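Local structure of KLLA0F20702p (Kluyveromyces lactis, 5Y5A) at residues His42-Ile54 and Lys132-Tyr145. The protein is the telomerase-associated protein Est1, which probably helps recruit telomerase to telomeres by binding Cdc13. Numbering follows the deposited sequence.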
loop_
_atom_site.group_PDB
_atom_site.type_symbol
_atom_site.label_atom_id
_atom_site.label_comp_id
_atom_site.label_asym_id
_atom_site.label_seq_id
_atom_site.Cartn_x
_atom_site.Cartn_y
_atom_site.Cartn_z
ATOM N N HIS A 42 -23.440 17.675 -15.062
ATOM C CA HIS A 42 -22.064 18.148 -14.935
ATOM C C HIS A 42 -22.022 19.657 -14.714
ATOM O O HIS A 42 -21.205 20.162 -13.944
ATOM C CB HIS A 42 -21.246 17.785 -16.178
ATOM C CG HIS A 42 -20.628 16.424 -16.122
ATOM N ND1 HIS A 42 -19.641 16.020 -16.994
ATOM C CD2 HIS A 42 -20.850 15.375 -15.294
ATOM C CE1 HIS A 42 -19.283 14.780 -16.709
ATOM N NE2 HIS A 42 -20.002 14.366 -15.681
ATOM N N SER A 43 -22.910 20.370 -15.397
ATOM C CA SER A 43 -22.958 21.824 -15.309
ATOM C C SER A 43 -23.353 22.288 -13.912
ATOM O O SER A 43 -22.838 23.286 -13.415
ATOM C CB SER A 43 -23.933 22.393 -16.341
ATOM O OG SER A 43 -24.149 23.774 -16.115
ATOM N N LYS A 44 -24.271 21.560 -13.283
ATOM C CA LYS A 44 -24.712 21.894 -11.935
ATOM C C LYS A 44 -23.627 21.583 -10.920
ATOM O O LYS A 44 -23.399 22.348 -9.986
ATOM C CB LYS A 44 -25.986 21.135 -11.575
ATOM C CG LYS A 44 -27.217 21.597 -12.318
ATOM C CD LYS A 44 -28.469 20.937 -11.767
ATOM C CE LYS A 44 -29.717 21.495 -12.428
ATOM N NZ LYS A 44 -30.955 20.907 -11.851
ATOM N N ILE A 45 -22.962 20.449 -11.111
ATOM C CA ILE A 45 -21.934 20.000 -10.189
ATOM C C ILE A 45 -20.737 20.946 -10.221
ATOM O O ILE A 45 -20.233 21.355 -9.171
ATOM C CB ILE A 45 -21.487 18.565 -10.513
ATOM C CG1 ILE A 45 -22.642 17.589 -10.279
ATOM C CG2 ILE A 45 -20.271 18.171 -9.679
ATOM C CD1 ILE A 45 -22.281 16.141 -10.553
ATOM N N MET A 46 -20.301 21.300 -11.431
ATOM C CA MET A 46 -19.199 22.240 -11.614
ATOM C C MET A 46 -19.500 23.537 -10.882
ATOM O O MET A 46 -18.602 24.204 -10.369
ATOM C CB MET A 46 -18.950 22.512 -13.102
ATOM C CG MET A 46 -18.133 21.431 -13.809
ATOM S SD MET A 46 -18.040 21.626 -15.608
ATOM C CE MET A 46 -17.078 20.183 -16.073
ATOM N N GLN A 47 -20.781 23.879 -10.826
ATOM C CA GLN A 47 -21.228 25.080 -10.141
ATOM C C GLN A 47 -21.200 24.934 -8.622
ATOM O O GLN A 47 -20.910 25.894 -7.913
ATOM C CB GLN A 47 -22.630 25.438 -10.595
ATOM C CG GLN A 47 -23.120 26.754 -10.076
ATOM C CD GLN A 47 -24.333 27.190 -10.829
ATOM O OE1 GLN A 47 -24.667 26.599 -11.848
ATOM N NE2 GLN A 47 -25.004 28.222 -10.341
ATOM N N MET A 48 -21.518 23.742 -8.125
ATOM C CA MET A 48 -21.404 23.473 -6.698
ATOM C C MET A 48 -19.953 23.603 -6.282
ATOM O O MET A 48 -19.640 24.203 -5.251
ATOM C CB MET A 48 -21.923 22.080 -6.355
ATOM C CG MET A 48 -23.391 21.873 -6.667
ATOM S SD MET A 48 -23.830 20.143 -6.444
ATOM C CE MET A 48 -25.516 20.132 -7.035
ATOM N N LEU A 49 -19.077 23.046 -7.111
ATOM C CA LEU A 49 -17.643 23.017 -6.842
ATOM C C LEU A 49 -17.031 24.411 -6.886
ATOM O O LEU A 49 -16.088 24.701 -6.155
ATOM C CB LEU A 49 -16.940 22.093 -7.836
ATOM C CG LEU A 49 -17.195 20.599 -7.614
ATOM C CD1 LEU A 49 -16.730 19.771 -8.808
ATOM C CD2 LEU A 49 -16.506 20.132 -6.335
ATOM N N LEU A 50 -17.569 25.269 -7.746
ATOM C CA LEU A 50 -17.143 26.659 -7.800
ATOM C C LEU A 50 -17.497 27.366 -6.502
ATOM O O LEU A 50 -16.638 27.985 -5.874
ATOM C CB LEU A 50 -17.785 27.385 -8.979
ATOM C CG LEU A 50 -17.083 27.314 -10.333
ATOM C CD1 LEU A 50 -17.876 28.102 -11.357
ATOM C CD2 LEU A 50 -15.667 27.850 -10.229
ATOM N N GLN A 51 -18.766 27.265 -6.106
ATOM C CA GLN A 51 -19.241 27.837 -4.848
ATOM C C GLN A 51 -18.452 27.292 -3.664
ATOM O O GLN A 51 -18.327 27.954 -2.637
ATOM C CB GLN A 51 -20.733 27.556 -4.656
ATOM C CG GLN A 51 -21.652 28.434 -5.508
ATOM C CD GLN A 51 -23.010 27.795 -5.784
ATOM O OE1 GLN A 51 -23.138 26.570 -5.810
ATOM N NE2 GLN A 51 -24.024 28.625 -5.994
ATOM N N SER A 52 -17.910 26.088 -3.819
ATOM C CA SER A 52 -17.162 25.434 -2.751
ATOM C C SER A 52 -15.700 25.856 -2.673
ATOM O O SER A 52 -15.051 25.630 -1.658
ATOM C CB SER A 52 -17.219 23.911 -2.914
ATOM O OG SER A 52 -18.514 23.417 -2.643
ATOM N N LEU A 53 -15.172 26.455 -3.734
ATOM C CA LEU A 53 -13.725 26.625 -3.823
ATOM C C LEU A 53 -13.256 28.035 -4.190
ATOM O O LEU A 53 -12.055 28.259 -4.347
ATOM C CB LEU A 53 -13.156 25.621 -4.829
ATOM C CG LEU A 53 -13.401 24.146 -4.502
ATOM C CD1 LEU A 53 -12.932 23.243 -5.630
ATOM C CD2 LEU A 53 -12.716 23.771 -3.198
ATOM N N ILE A 54 -14.183 28.981 -4.319
ATOM C CA ILE A 54 -13.810 30.368 -4.586
ATOM C C ILE A 54 -14.251 31.287 -3.448
ATOM O O ILE A 54 -13.586 32.279 -3.137
ATOM C CB ILE A 54 -14.417 30.875 -5.913
ATOM C CG1 ILE A 54 -14.144 29.878 -7.039
ATOM C CG2 ILE A 54 -13.865 32.246 -6.273
ATOM C CD1 ILE A 54 -12.678 29.597 -7.264
ATOM N N LYS A 132 -13.313 15.285 -17.787
ATOM C CA LYS A 132 -13.208 16.736 -17.701
ATOM C C LYS A 132 -13.727 17.268 -16.377
ATOM O O LYS A 132 -13.164 18.209 -15.834
ATOM C CB LYS A 132 -13.954 17.408 -18.855
ATOM C CG LYS A 132 -13.106 17.586 -20.101
ATOM C CD LYS A 132 -13.878 18.262 -21.223
ATOM C CE LYS A 132 -13.042 18.323 -22.496
ATOM N NZ LYS A 132 -13.790 18.915 -23.639
ATOM N N LEU A 133 -14.794 16.671 -15.856
ATOM C CA LEU A 133 -15.359 17.111 -14.583
ATOM C C LEU A 133 -14.316 17.079 -13.462
ATOM O O LEU A 133 -14.244 17.987 -12.633
ATOM C CB LEU A 133 -16.555 16.246 -14.206
ATOM C CG LEU A 133 -17.300 16.649 -12.934
ATOM C CD1 LEU A 133 -18.006 17.976 -13.119
ATOM C CD2 LEU A 133 -18.297 15.586 -12.563
ATOM N N TYR A 134 -13.492 16.041 -13.452
ATOM C CA TYR A 134 -12.493 15.885 -12.403
ATOM C C TYR A 134 -11.235 16.701 -12.661
ATOM O O TYR A 134 -10.693 17.318 -11.745
ATOM C CB TYR A 134 -12.129 14.414 -12.238
ATOM C CG TYR A 134 -13.271 13.593 -11.702
ATOM C CD1 TYR A 134 -13.832 13.878 -10.460
ATOM C CD2 TYR A 134 -13.792 12.536 -12.433
ATOM C CE1 TYR A 134 -14.881 13.134 -9.965
ATOM C CE2 TYR A 134 -14.842 11.783 -11.943
ATOM C CZ TYR A 134 -15.382 12.087 -10.712
ATOM O OH TYR A 134 -16.424 11.341 -10.223
ATOM N N TYR A 135 -10.768 16.696 -13.904
ATOM C CA TYR A 135 -9.564 17.433 -14.258
ATOM C C TYR A 135 -9.799 18.949 -14.256
ATOM O O TYR A 135 -8.869 19.715 -14.007
ATOM C CB TYR A 135 -9.037 16.973 -15.621
ATOM C CG TYR A 135 -7.670 17.527 -15.960
ATOM C CD1 TYR A 135 -6.539 17.088 -15.289
ATOM C CD2 TYR A 135 -7.512 18.488 -16.950
ATOM C CE1 TYR A 135 -5.288 17.589 -15.586
ATOM C CE2 TYR A 135 -6.261 18.993 -17.260
ATOM C CZ TYR A 135 -5.153 18.541 -16.571
ATOM O OH TYR A 135 -3.906 19.040 -16.870
ATOM N N SER A 136 -11.030 19.380 -14.539
ATOM C CA SER A 136 -11.387 20.801 -14.445
ATOM C C SER A 136 -11.175 21.285 -13.026
ATOM O O SER A 136 -10.646 22.372 -12.790
ATOM C CB SER A 136 -12.848 21.059 -14.832
ATOM O OG SER A 136 -13.105 20.767 -16.190
ATOM N N THR A 137 -11.614 20.463 -12.081
ATOM C CA THR A 137 -11.565 20.816 -10.676
ATOM C C THR A 137 -10.115 20.955 -10.222
ATOM O O THR A 137 -9.770 21.915 -9.533
ATOM C CB THR A 137 -12.307 19.773 -9.834
ATOM O OG1 THR A 137 -13.572 19.501 -10.451
ATOM C CG2 THR A 137 -12.542 20.290 -8.426
ATOM N N LEU A 138 -9.270 20.009 -10.628
ATOM C CA LEU A 138 -7.830 20.100 -10.387
ATOM C C LEU A 138 -7.251 21.410 -10.919
ATOM O O LEU A 138 -6.605 22.157 -10.179
ATOM C CB LEU A 138 -7.100 18.923 -11.035
ATOM C CG LEU A 138 -7.065 17.610 -10.262
ATOM C CD1 LEU A 138 -6.314 16.561 -11.057
ATOM C CD2 LEU A 138 -6.429 17.810 -8.900
ATOM N N GLU A 139 -7.483 21.677 -12.202
ATOM C CA GLU A 139 -7.003 22.900 -12.843
ATOM C C GLU A 139 -7.534 24.141 -12.136
ATOM O O GLU A 139 -6.813 25.124 -11.970
ATOM C CB GLU A 139 -7.405 22.937 -14.323
ATOM C CG GLU A 139 -6.620 21.997 -15.224
ATOM C CD GLU A 139 -7.033 22.112 -16.684
ATOM O OE1 GLU A 139 -8.249 22.194 -16.958
ATOM O OE2 GLU A 139 -6.140 22.120 -17.559
ATOM N N LEU A 140 -8.802 24.090 -11.733
ATOM C CA LEU A 140 -9.406 25.173 -10.968
ATOM C C LEU A 140 -8.632 25.399 -9.683
ATOM O O LEU A 140 -8.240 26.522 -9.370
ATOM C CB LEU A 140 -10.869 24.866 -10.644
ATOM C CG LEU A 140 -11.539 25.836 -9.664
ATOM C CD1 LEU A 140 -11.684 27.219 -10.283
ATOM C CD2 LEU A 140 -12.887 25.322 -9.189
ATOM N N ILE A 141 -8.406 24.313 -8.953
ATOM C CA ILE A 141 -7.750 24.365 -7.656
ATOM C C ILE A 141 -6.335 24.924 -7.753
ATOM O O ILE A 141 -5.979 25.856 -7.034
ATOM C CB ILE A 141 -7.709 22.973 -7.012
ATOM C CG1 ILE A 141 -9.110 22.572 -6.549
ATOM C CG2 ILE A 141 -6.739 22.947 -5.846
ATOM C CD1 ILE A 141 -9.214 21.123 -6.125
ATOM N N PHE A 142 -5.554 24.367 -8.649
ATOM C CA PHE A 142 -4.187 24.779 -8.830
ATOM C C PHE A 142 -4.034 26.174 -9.414
ATOM O O PHE A 142 -2.968 26.753 -9.361
ATOM C CB PHE A 142 -3.468 23.769 -9.704
ATOM C CG PHE A 142 -3.010 22.548 -8.968
ATOM C CD1 PHE A 142 -3.862 21.508 -8.745
ATOM C CD2 PHE A 142 -1.725 22.449 -8.507
ATOM C CE1 PHE A 142 -3.453 20.390 -8.070
ATOM C CE2 PHE A 142 -1.307 21.329 -7.833
ATOM C CZ PHE A 142 -2.174 20.299 -7.617
ATOM N N ALA A 143 -5.103 26.703 -9.980
ATOM C CA ALA A 143 -5.082 28.040 -10.572
ATOM C C ALA A 143 -5.305 29.129 -9.528
ATOM O O ALA A 143 -4.806 30.247 -9.668
ATOM C CB ALA A 143 -6.126 28.151 -11.674
ATOM N N ASN A 144 -6.062 28.802 -8.485
ATOM C CA ASN A 144 -6.375 29.764 -7.431
ATOM C C ASN A 144 -5.390 29.756 -6.264
ATOM O O ASN A 144 -5.042 30.808 -5.727
ATOM C CB ASN A 144 -7.782 29.510 -6.886
ATOM C CG ASN A 144 -8.862 30.118 -7.749
ATOM O OD1 ASN A 144 -9.320 31.234 -7.496
ATOM N ND2 ASN A 144 -9.281 29.386 -8.774
ATOM N N TYR A 145 -4.943 28.569 -5.868
ATOM C CA TYR A 145 -4.204 28.443 -4.619
ATOM C C TYR A 145 -2.839 27.777 -4.784
ATOM O O TYR A 145 -2.662 26.889 -5.623
ATOM C CB TYR A 145 -5.051 27.670 -3.602
ATOM C CG TYR A 145 -6.472 28.191 -3.480
ATOM C CD1 TYR A 145 -6.735 29.410 -2.866
ATOM C CD2 TYR A 145 -7.550 27.466 -3.981
ATOM C CE1 TYR A 145 -8.028 29.892 -2.753
ATOM C CE2 TYR A 145 -8.848 27.941 -3.871
ATOM C CZ TYR A 145 -9.079 29.153 -3.256
ATOM O OH TYR A 145 -10.362 29.634 -3.140
#
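The helical segments 42-53 and 132-144, parts of helices 33-53 and 113-144, run nearly parallel, their axes 10.9 Å apart at the closest and crossing at -21°. They pack side by side in the all-helical N-terminal part of Est1, consistent with a TPR-like helical array, and helix 78-105 touches both. Leu133 fills one end of the interface. Its chi1 of -176° turns the branch toward helix 42-53, and chi2 near 68° then places CD2 over a face of the His42 imidazole in a CH-pi contact. Leu133 CD1 meets Met46 CG at 3.5 Å. His42 NE2 is hydrogen-bonded to His90 of helix 78-105. Midway, Leu49 CD1 packs against Thr137 OG1, a hydroxyl already bonded to Leu133 O. Further along, Leu53 CD1 touches Thr137 CG2, Leu140 CD2 and Ile141 CG1. Leu140 CD1 also meets Ile54 CD1. Ile54 CD1 lies 3.7 Å from both OD1 and ND2 of Asn144. The amide is held by a nearly straight bond from ND2 to Leu140 O. Replacing Asn144 by an alanine is likely to cost Leu140 O its side-chain donor and Ile54 CD1 the amide it rests on. Tyr145 OH donates a hydrogen bond to Leu53 O, modelled very short at 2.5 Å; Leu53 O lies at the edge of the Tyr145 ring, in its plane.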